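Local coordinates for FMN reductase [NAD(P)H] (Bacillus subtilis, PDB 1ZCH), which transfers electrons between NAD(P)H and FMN, and also reduces nitroaromatic compounds, quinones, chromates and azo dyes, at residues A[22-25]-A[26-29]; A[120-123]-A[124-128]; A[186-189]-A[190-194]; A[197-200]-A[201-205]. All coordinates share one frame; numbering follows the deposited sequence. Where two conformers were deposited one is given.

Contact 1 of 4, residues A[22-25]-A[26-29]; sequences VAQE and QLDQ
The Gln24 amide and the Asp28 carboxylate meet one turn apart in helix 24-36, with their planes 44° apart. Gln24 NE2 donates to Asp28 OD1 at 2.6 Å. The oxygen sits almost in the plane of the amide. The nitrogen, by contrast, comes to the carboxylate from above its plane, 50° out of it. The Gln24 chain bends at CB-CG (chi2 58°), which turns its amide back to the helix. The next flat pair, Glu25 and Gln29, is looser: Glu25 OE2 and Gln29 NE2 stay 4.1 Å apart. Gln29 NE2 leans instead to Glu25 O, a weak bond at 3.5 Å. That carbonyl also takes Gln29 N at 3.1 Å. The Gln26 amide has its oxygen near the start of the helix. Water 1 accepts from Ala23 N at 3.0 Å; its second link, to Gln26 OE1, is too short to be trusted and is doubtful. Ala23 is the N-cap, and its carbonyl takes Leu27 N at 3.1 Å. On the inner side Val22 CG1 packs on Leu27 CD2 at 3.8 Å. Both side chains rest on Val75 of strand 75-82. Asp28 OD1 has a further, weak donor in Gln178 NE2 of the second subunit. One amide donor and a second, weak one on OD1, near the start of the helix, would probably help to steady a negative charge on Asp28.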
loop_
_atom_site.group_PDB
_atom_site.type_symbol
_atom_site.label_atom_id
_atom_site.label_comp_id
_atom_site.label_asym_id
_atom_site.label_seq_id
_atom_site.Cartn_x
_atom_site.Cartn_y
_atom_site.Cartn_z
ATOM N N VAL A 22 -4.372 -21.504 -12.356
ATOM C CA VAL A 22 -4.899 -20.972 -11.108
ATOM C C VAL A 22 -6.411 -20.939 -11.298
ATOM O O VAL A 22 -6.913 -20.275 -12.208
ATOM C CB VAL A 22 -4.380 -19.544 -10.829
ATOM C CG1 VAL A 22 -5.046 -18.985 -9.578
ATOM C CG2 VAL A 22 -2.865 -19.573 -10.645
ATOM N N ALA A 23 -7.125 -21.671 -10.451
ATOM C CA ALA A 23 -8.580 -21.748 -10.532
ATOM C C ALA A 23 -9.263 -20.388 -10.428
ATOM O O ALA A 23 -8.880 -19.541 -9.615
ATOM C CB ALA A 23 -9.113 -22.681 -9.445
ATOM N N GLN A 24 -10.284 -20.189 -11.257
ATOM C CA GLN A 24 -11.036 -18.940 -11.260
ATOM C C GLN A 24 -11.594 -18.662 -9.872
ATOM O O GLN A 24 -11.620 -17.518 -9.422
ATOM C CB GLN A 24 -12.189 -19.018 -12.267
ATOM C CG GLN A 24 -13.111 -17.807 -12.258
ATOM C CD GLN A 24 -12.369 -16.514 -12.536
ATOM O OE1 GLN A 24 -11.666 -16.394 -13.537
ATOM N NE2 GLN A 24 -12.525 -15.535 -11.650
ATOM N N GLU A 25 -12.035 -19.715 -9.195
ATOM C CA GLU A 25 -12.595 -19.574 -7.858
ATOM C C GLU A 25 -11.589 -18.963 -6.894
ATOM O O GLU A 25 -11.960 -18.166 -6.031
ATOM C CB GLU A 25 -13.049 -20.931 -7.322
ATOM C CG GLU A 25 -13.939 -20.832 -6.096
ATOM C CD GLU A 25 -14.402 -22.189 -5.598
ATOM O OE1 GLU A 25 -14.597 -23.093 -6.436
ATOM O OE2 GLU A 25 -14.587 -22.344 -4.373
ATOM N N GLN A 26 -10.320 -19.340 -7.031
ATOM C CA GLN A 26 -9.287 -18.802 -6.153
ATOM C C GLN A 26 -9.051 -17.332 -6.482
ATOM O O GLN A 26 -8.884 -16.508 -5.582
ATOM C CB GLN A 26 -7.987 -19.602 -6.292
ATOM C CG GLN A 26 -8.117 -21.057 -5.839
ATOM C CD GLN A 26 -6.788 -21.792 -5.830
ATOM O OE1 GLN A 26 -6.030 -21.740 -6.797
ATOM N NE2 GLN A 26 -6.505 -22.487 -4.737
ATOM N N LEU A 27 -9.039 -17.002 -7.770
ATOM C CA LEU A 27 -8.853 -15.619 -8.177
ATOM C C LEU A 27 -10.001 -14.773 -7.627
ATOM O O LEU A 27 -9.790 -13.643 -7.188
ATOM C CB LEU A 27 -8.794 -15.511 -9.706
ATOM C CG LEU A 27 -7.533 -16.085 -10.362
ATOM C CD1 LEU A 27 -7.613 -15.928 -11.880
ATOM C CD2 LEU A 27 -6.304 -15.363 -9.818
ATOM N N ASP A 28 -11.214 -15.321 -7.637
ATOM C CA ASP A 28 -12.363 -14.583 -7.114
ATOM C C ASP A 28 -12.177 -14.276 -5.633
ATOM O O ASP A 28 -12.485 -13.177 -5.174
ATOM C CB ASP A 28 -13.667 -15.373 -7.288
ATOM C CG ASP A 28 -14.093 -15.502 -8.738
ATOM O OD1 ASP A 28 -13.797 -14.589 -9.539
ATOM O OD2 ASP A 28 -14.745 -16.513 -9.073
ATOM N N GLN A 29 -11.679 -15.254 -4.882
ATOM C CA GLN A 29 -11.460 -15.072 -3.450
ATOM C C GLN A 29 -10.402 -14.004 -3.191
ATOM O O GLN A 29 -10.544 -13.181 -2.288
ATOM C CB GLN A 29 -11.028 -16.391 -2.806
ATOM C CG GLN A 29 -12.117 -17.450 -2.784
ATOM C CD GLN A 29 -11.639 -18.758 -2.190
ATOM O OE1 GLN A 29 -11.261 -18.824 -1.020
ATOM N NE2 GLN A 29 -11.650 -19.808 -2.997
HETATM O O HOH W 1 -5.405 -23.300 -8.543
#

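Contact 2 of 4, residues A[120-123]-A[124-128]; sequences TATA and AAESL
Thr122 and Glu126 are brought together by their first torsions. Thr122 has OG1 beside its own backbone N (chi1 -67°), and this turns CG2 along the helix to the next turn. Glu126 keeps CG on the side away from its carbonyl carbon (chi1 -62°) and runs straight from there. The two side chains lie alongside each other and point the same way. Glu126 OE2 comes to 3.4 Å from Thr122 CG2, and Glu126 CG lies 3.2 Å from Thr122 O. The carboxylate thus rests on a methyl group, while the polar partners lie elsewhere: Glu126 OE1 accepts from His11 ND1, Glu126 OE2 is bonded to Thr132 OG1 of strand 131-135, and Thr122 OG1 bonds back to Leu118 O in its own helix. His11 belongs to the FMN site, so Glu126 lies in the second shell and probably helps to orient the His11 ring. This is the C-terminal part of helix 104-127, a long helix of the nitroreductase fold, and it is mostly buried here. Its regular turns continue: Ala124 N reaches Thr120 O at 2.9 Å, and Ala125 N reaches Ala121 O at 2.9 Å. The small alanines admit close neighbours. Ala121 and Ala125 pack on Ile30 of helix 24-36, while Ala124 meets Ile5 and Ser127 OG is bonded to Asn2 ND2, both of the second subunit. At the last turn the bond from Ser127 N to Ala123 O lengthens to 3.2 Å. Ser127 OG also donates to Ala124 O at 2.6 Å.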
loop_
_atom_site.group_PDB
_atom_site.type_symbol
_atom_site.label_atom_id
_atom_site.label_comp_id
_atom_site.label_asym_id
_atom_site.label_seq_id
_atom_site.Cartn_x
_atom_site.Cartn_y
_atom_site.Cartn_z
ATOM N N THR A 120 -2.863 -7.093 0.466
ATOM C CA THR A 120 -4.012 -7.930 0.778
ATOM C C THR A 120 -4.101 -9.107 -0.190
ATOM O O THR A 120 -4.391 -10.231 0.220
ATOM C CB THR A 120 -5.320 -7.114 0.725
ATOM O OG1 THR A 120 -5.235 -6.022 1.651
ATOM C CG2 THR A 120 -6.512 -7.984 1.098
ATOM N N ALA A 121 -3.843 -8.849 -1.471
ATOM C CA ALA A 121 -3.887 -9.902 -2.487
ATOM C C ALA A 121 -2.790 -10.920 -2.220
ATOM O O ALA A 121 -2.996 -12.130 -2.364
ATOM C CB ALA A 121 -3.708 -9.302 -3.882
ATOM N N THR A 122 -1.615 -10.424 -1.839
ATOM C CA THR A 122 -0.491 -11.297 -1.538
ATOM C C THR A 122 -0.868 -12.230 -0.392
ATOM O O THR A 122 -0.666 -13.439 -0.469
ATOM C CB THR A 122 0.754 -10.474 -1.139
ATOM O OG1 THR A 122 1.210 -9.730 -2.275
ATOM C CG2 THR A 122 1.877 -11.389 -0.651
ATOM N N ALA A 123 -1.423 -11.659 0.670
ATOM C CA ALA A 123 -1.825 -12.441 1.833
ATOM C C ALA A 123 -2.866 -13.499 1.465
ATOM O O ALA A 123 -2.765 -14.659 1.868
ATOM C CB ALA A 123 -2.377 -11.518 2.909
ATOM N N ALA A 124 -3.866 -13.094 0.690
ATOM C CA ALA A 124 -4.928 -14.006 0.275
ATOM C C ALA A 124 -4.413 -15.153 -0.591
ATOM O O ALA A 124 -4.681 -16.328 -0.316
ATOM C CB ALA A 124 -6.011 -13.231 -0.484
ATOM N N ALA A 125 -3.671 -14.807 -1.638
ATOM C CA ALA A 125 -3.135 -15.801 -2.561
ATOM C C ALA A 125 -2.258 -16.831 -1.859
ATOM O O ALA A 125 -2.408 -18.039 -2.066
ATOM C CB ALA A 125 -2.337 -15.105 -3.664
ATOM N N GLU A 126 -1.338 -16.359 -1.026
ATOM C CA GLU A 126 -0.441 -17.273 -0.335
ATOM C C GLU A 126 -1.163 -18.177 0.662
ATOM O O GLU A 126 -0.719 -19.299 0.911
ATOM C CB GLU A 126 0.697 -16.473 0.313
ATOM C CG GLU A 126 1.507 -15.751 -0.764
ATOM C CD GLU A 126 2.680 -14.938 -0.252
ATOM O OE1 GLU A 126 2.852 -14.799 0.977
ATOM O OE2 GLU A 126 3.431 -14.425 -1.105
ATOM N N SER A 127 -2.289 -17.717 1.204
ATOM C CA SER A 127 -3.052 -18.536 2.146
ATOM C C SER A 127 -3.679 -19.719 1.400
ATOM O O SER A 127 -4.037 -20.731 2.002
ATOM C CB SER A 127 -4.159 -17.714 2.821
ATOM O OG SER A 127 -5.270 -17.513 1.958
ATOM N N LEU A 128 -3.805 -19.582 0.084
ATOM C CA LEU A 128 -4.380 -20.630 -0.749
ATOM C C LEU A 128 -3.320 -21.618 -1.247
ATOM O O LEU A 128 -3.637 -22.578 -1.951
ATOM C CB LEU A 128 -5.106 -20.003 -1.941
ATOM C CG LEU A 128 -6.308 -19.118 -1.579
ATOM C CD1 LEU A 128 -6.765 -18.339 -2.800
ATOM C CD2 LEU A 128 -7.441 -19.983 -1.037
#

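Contact 3 of 4, residues A[186-189]-A[190-194]; sequences TYLN and QDELT. With CA (calcium ion), chain C.
Tyr187, Leu188 and Leu193 form the tight side of this helix start. The Tyr187 and Leu193 side chains cross at about a right angle. Leu193 CD2 meets the phenol end obliquely, 3.5 Å from Tyr187 OH and 3.8 Å from Tyr187 CE2. The other branch, Leu193 CD1, lies 4.2 Å from Leu188 CD2. Tyr187 OH is hydrogen-bonded to Asp82 OD2 and Asn84 ND2 of the second subunit, so the phenol is held at the dimer interface. The motif is the N-terminal end of helix 190-212. Asn189 holds the N-cap position, yet its side chain makes no capping bond. The backbone O of Asn189 takes Leu193 N at 3.1 Å, while side-chain OD1 is turned to a calcium ion. Leu188 and Glu192 mark the passage to the looser side, where Leu188 CD1 touches Glu192 OE1 at 3.8 Å. Asn189 and Glu192 run alongside each other with amide and carboxylate planes 61° apart. Asn189 ND2 and Glu192 OE2 remain 3.8 Å apart. On this outer side Asn189 CG stands beside its backbone N (chi1 -57°), and OD1 binds the calcium at 2.4 Å. Waters 2 and 3 and Glu150 OE1 of the second subunit also bind the ion, which therefore joins the two chains. Both waters donate to Tyr187 O, and water 2 is also bonded to Thr186 OG1.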
loop_
_atom_site.group_PDB
_atom_site.type_symbol
_atom_site.label_atom_id
_atom_site.label_comp_id
_atom_site.label_asym_id
_atom_site.label_seq_id
_atom_site.Cartn_x
_atom_site.Cartn_y
_atom_site.Cartn_z
ATOM N N THR A 186 8.582 7.928 19.520
ATOM C CA THR A 186 9.254 8.865 18.619
ATOM C C THR A 186 10.227 8.109 17.723
ATOM O O THR A 186 10.605 6.975 18.020
ATOM C CB THR A 186 10.043 9.960 19.382
ATOM O OG1 THR A 186 11.021 9.348 20.230
ATOM C CG2 THR A 186 9.105 10.814 20.219
ATOM N N TYR A 187 10.629 8.742 16.627
ATOM C CA TYR A 187 11.554 8.119 15.685
ATOM C C TYR A 187 12.898 7.849 16.373
ATOM O O TYR A 187 13.416 8.694 17.103
ATOM C CB TYR A 187 11.747 9.034 14.472
ATOM C CG TYR A 187 12.387 8.356 13.284
ATOM C CD1 TYR A 187 11.605 7.804 12.262
ATOM C CD2 TYR A 187 13.771 8.247 13.187
ATOM C CE1 TYR A 187 12.194 7.163 11.173
ATOM C CE2 TYR A 187 14.369 7.609 12.109
ATOM C CZ TYR A 187 13.579 7.072 11.106
ATOM O OH TYR A 187 14.181 6.463 10.035
ATOM N N LEU A 188 13.457 6.667 16.117
ATOM C CA LEU A 188 14.719 6.233 16.708
ATOM C C LEU A 188 15.926 7.100 16.358
ATOM O O LEU A 188 16.122 7.460 15.201
ATOM C CB LEU A 188 15.001 4.790 16.288
ATOM C CG LEU A 188 16.178 4.093 16.969
ATOM C CD1 LEU A 188 15.918 4.008 18.469
ATOM C CD2 LEU A 188 16.358 2.696 16.373
ATOM N N ASN A 189 16.750 7.408 17.361
ATOM C CA ASN A 189 17.943 8.227 17.144
ATOM C C ASN A 189 18.808 7.625 16.042
ATOM O O ASN A 189 18.903 6.402 15.904
ATOM C CB ASN A 189 18.747 8.359 18.442
ATOM C CG ASN A 189 17.921 8.934 19.579
ATOM O OD1 ASN A 189 17.190 9.910 19.400
ATOM N ND2 ASN A 189 18.036 8.331 20.757
ATOM N N GLN A 190 19.446 8.494 15.266
ATOM C CA GLN A 190 20.266 8.067 14.136
ATOM C C GLN A 190 21.398 7.094 14.466
ATOM O O GLN A 190 21.636 6.146 13.719
ATOM C CB GLN A 190 20.837 9.294 13.417
ATOM C CG GLN A 190 21.194 9.032 11.962
ATOM C CD GLN A 190 19.978 9.048 11.045
ATOM O OE1 GLN A 190 18.861 8.723 11.460
ATOM N NE2 GLN A 190 20.196 9.415 9.783
ATOM N N ASP A 191 22.098 7.318 15.576
ATOM C CA ASP A 191 23.204 6.440 15.956
ATOM C C ASP A 191 22.766 4.989 16.165
ATOM O O ASP A 191 23.390 4.066 15.638
ATOM C CB ASP A 191 23.893 6.967 17.220
ATOM C CG ASP A 191 23.022 6.855 18.459
ATOM O OD1 ASP A 191 21.876 7.356 18.444
ATOM O OD2 ASP A 191 23.491 6.265 19.459
ATOM N N GLU A 192 21.695 4.785 16.930
ATOM C CA GLU A 192 21.194 3.438 17.185
ATOM C C GLU A 192 20.697 2.801 15.895
ATOM O O GLU A 192 20.916 1.616 15.651
ATOM C CB GLU A 192 20.043 3.463 18.194
ATOM C CG GLU A 192 20.442 3.792 19.617
ATOM C CD GLU A 192 19.272 3.673 20.578
ATOM O OE1 GLU A 192 18.693 2.568 20.681
ATOM O OE2 GLU A 192 18.930 4.684 21.229
ATOM N N LEU A 193 20.017 3.597 15.078
ATOM C CA LEU A 193 19.478 3.107 13.816
ATOM C C LEU A 193 20.620 2.608 12.939
ATOM O O LEU A 193 20.529 1.548 12.324
ATOM C CB LEU A 193 18.705 4.228 13.111
ATOM C CG LEU A 193 17.866 3.889 11.877
ATOM C CD1 LEU A 193 16.850 2.799 12.209
ATOM C CD2 LEU A 193 17.147 5.149 11.406
ATOM N N THR A 194 21.707 3.369 12.899
ATOM C CA THR A 194 22.859 2.983 12.102
ATOM C C THR A 194 23.419 1.648 12.596
ATOM O O THR A 194 23.747 0.769 11.797
ATOM C CB THR A 194 23.954 4.063 12.168
ATOM O OG1 THR A 194 23.442 5.286 11.620
ATOM C CG2 THR A 194 25.182 3.631 11.380
HETATM CA CA CA C . 15.445 11.526 19.117
HETATM O O HOH W 2 13.843 9.597 19.510
HETATM O O HOH W 3 15.054 10.765 16.839
HETATM O O HOH W 4 16.888 9.502 13.496
#

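Contact 4 of 4, residues A[197-200]-A[201-205]; sequences IQAY and DEQMS
Tyr200 and Met204 stand one turn apart in the alpha-helix 190-212 and pack along the same side of it. Their side chains lie alongside each other and point the same way. Each has CG opposite its own backbone N (chi1 -179° for Tyr200). The Met204 chain then bends twice, which folds its methyl group back to the phenol. Met204 CE comes obliquely to within 3.6 Å of Tyr200 CZ and 3.2 Å of Tyr200 OH, a close approach. The hydroxyl has polar partners of its own in Pro174 O of its own chain and Gln44 NE2 of the second subunit. Met204 also packs on Lys173, so the pair borders residues of the FMN site. Asp201 turns to another side, towards helix 220-228, where OD2 bonds to Ser221 OG and the side chain touches Trp220. Backbone bonds hold the turns in step: Asp201 N to Ile197 O at 2.9 Å, and Met204 N to Tyr200 O at 2.8 Å. On the exposed side Gln203 lies back along the helix, with CG 3.3 Å from Ala199 O. It has two conformers, so the weak bond of NE2 to that carbonyl is doubtful. Water 5 donates to Ala199 O at 2.7 Å.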
loop_
_atom_site.group_PDB
_atom_site.type_symbol
_atom_site.label_atom_id
_atom_site.label_comp_id
_atom_site.label_asym_id
_atom_site.label_seq_id
_atom_site.Cartn_x
_atom_site.Cartn_y
_atom_site.Cartn_z
ATOM N N ILE A 197 21.450 -1.269 11.356
ATOM C CA ILE A 197 21.697 -1.528 9.943
ATOM C C ILE A 197 23.010 -2.292 9.749
ATOM O O ILE A 197 23.086 -3.221 8.942
ATOM C CB ILE A 197 21.734 -0.210 9.133
ATOM C CG1 ILE A 197 20.350 0.451 9.160
ATOM C CG2 ILE A 197 22.155 -0.489 7.693
ATOM C CD1 ILE A 197 20.293 1.810 8.482
ATOM N N GLN A 198 24.042 -1.911 10.495
ATOM C CA GLN A 198 25.329 -2.591 10.385
ATOM C C GLN A 198 25.233 -4.041 10.862
ATOM O O GLN A 198 25.866 -4.932 10.294
ATOM C CB GLN A 198 26.401 -1.830 11.171
ATOM C CG GLN A 198 26.747 -0.487 10.533
ATOM C CD GLN A 198 27.744 0.316 11.340
ATOM O OE1 GLN A 198 27.482 0.679 12.487
ATOM N NE2 GLN A 198 28.896 0.605 10.740
ATOM N N ALA A 199 24.434 -4.282 11.899
ATOM C CA ALA A 199 24.258 -5.642 12.405
ATOM C C ALA A 199 23.487 -6.441 11.358
ATOM O O ALA A 199 23.791 -7.605 11.092
ATOM C CB ALA A 199 23.491 -5.621 13.723
ATOM N N TYR A 200 22.486 -5.802 10.761
ATOM C CA TYR A 200 21.671 -6.439 9.732
ATOM C C TYR A 200 22.551 -6.830 8.548
ATOM O O TYR A 200 22.383 -7.906 7.969
ATOM C CB TYR A 200 20.567 -5.476 9.278
ATOM C CG TYR A 200 19.622 -6.023 8.224
ATOM C CD1 TYR A 200 19.046 -7.290 8.354
ATOM C CD2 TYR A 200 19.261 -5.251 7.125
ATOM C CE1 TYR A 200 18.130 -7.768 7.411
ATOM C CE2 TYR A 200 18.344 -5.714 6.179
ATOM C CZ TYR A 200 17.781 -6.971 6.327
ATOM O OH TYR A 200 16.863 -7.421 5.399
ATOM N N ASP A 201 23.495 -5.960 8.195
ATOM C CA ASP A 201 24.397 -6.238 7.073
ATOM C C ASP A 201 25.164 -7.545 7.269
ATOM O O ASP A 201 25.274 -8.352 6.344
ATOM C CB ASP A 201 25.400 -5.092 6.867
ATOM C CG ASP A 201 24.873 -4.006 5.937
ATOM O OD1 ASP A 201 23.960 -4.296 5.132
ATOM O OD2 ASP A 201 25.382 -2.864 5.996
ATOM N N GLU A 202 25.692 -7.754 8.470
ATOM C CA GLU A 202 26.443 -8.976 8.745
ATOM C C GLU A 202 25.524 -10.176 8.599
ATOM O O GLU A 202 25.904 -11.201 8.033
ATOM C CB GLU A 202 27.029 -8.947 10.156
ATOM C CG GLU A 202 27.760 -7.661 10.490
ATOM C CD GLU A 202 28.859 -7.869 11.509
ATOM O OE1 GLU A 202 28.645 -8.649 12.465
ATOM O OE2 GLU A 202 29.934 -7.246 11.356
ATOM N N GLN A 203 24.305 -10.040 9.108
ATOM C CA GLN A 203 23.320 -11.109 9.024
ATOM C C GLN A 203 23.002 -11.435 7.570
ATOM O O GLN A 203 22.923 -12.604 7.187
ATOM C CB GLN A 203 22.027 -10.690 9.727
ATOM C CG GLN A 203 22.143 -10.481 11.223
ATOM C CD GLN A 203 20.862 -9.933 11.822
ATOM O OE1 GLN A 203 19.779 -10.473 11.595
ATOM N NE2 GLN A 203 20.977 -8.857 12.592
ATOM N N MET A 204 22.815 -10.393 6.765
ATOM C CA MET A 204 22.479 -10.561 5.355
ATOM C C MET A 204 23.593 -11.197 4.525
ATOM O O MET A 204 23.327 -12.057 3.684
ATOM C CB MET A 204 22.089 -9.208 4.745
ATOM C CG MET A 204 21.567 -9.286 3.311
ATOM S SD MET A 204 20.143 -10.404 3.112
ATOM C CE MET A 204 18.815 -9.415 3.833
ATOM N N SER A 205 24.834 -10.776 4.749
ATOM C CA SER A 205 25.950 -11.337 3.994
ATOM C C SER A 205 26.058 -12.828 4.288
ATOM O O SER A 205 26.236 -13.638 3.376
ATOM C CB SER A 205 27.257 -10.622 4.362
ATOM O OG SER A 205 27.512 -10.693 5.754
HETATM O O HOH W 5 24.379 -9.321 13.093
#

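How the contacts relate
All four contacts are local, within one continuous run of chain, and none closes a long loop. They follow in series without nesting or crossing. Contact 1 opens helix 24-36. Contact 2 lies toward the C-terminal end of helix 104-127, and the two touch where Gln26 CB packs on Leu128 CD1 at 3.9 Å. Contact 3 starts helix 190-212 and contact 4 lies further along it, their centres about 16 Å apart. Contacts 1 and 3 sit on opposite sides of the chain's centre, their centres about 44 Å apart. The first pair joins two helices of the nitroreductase fold; the second follows one later helix. All four reach the second subunit.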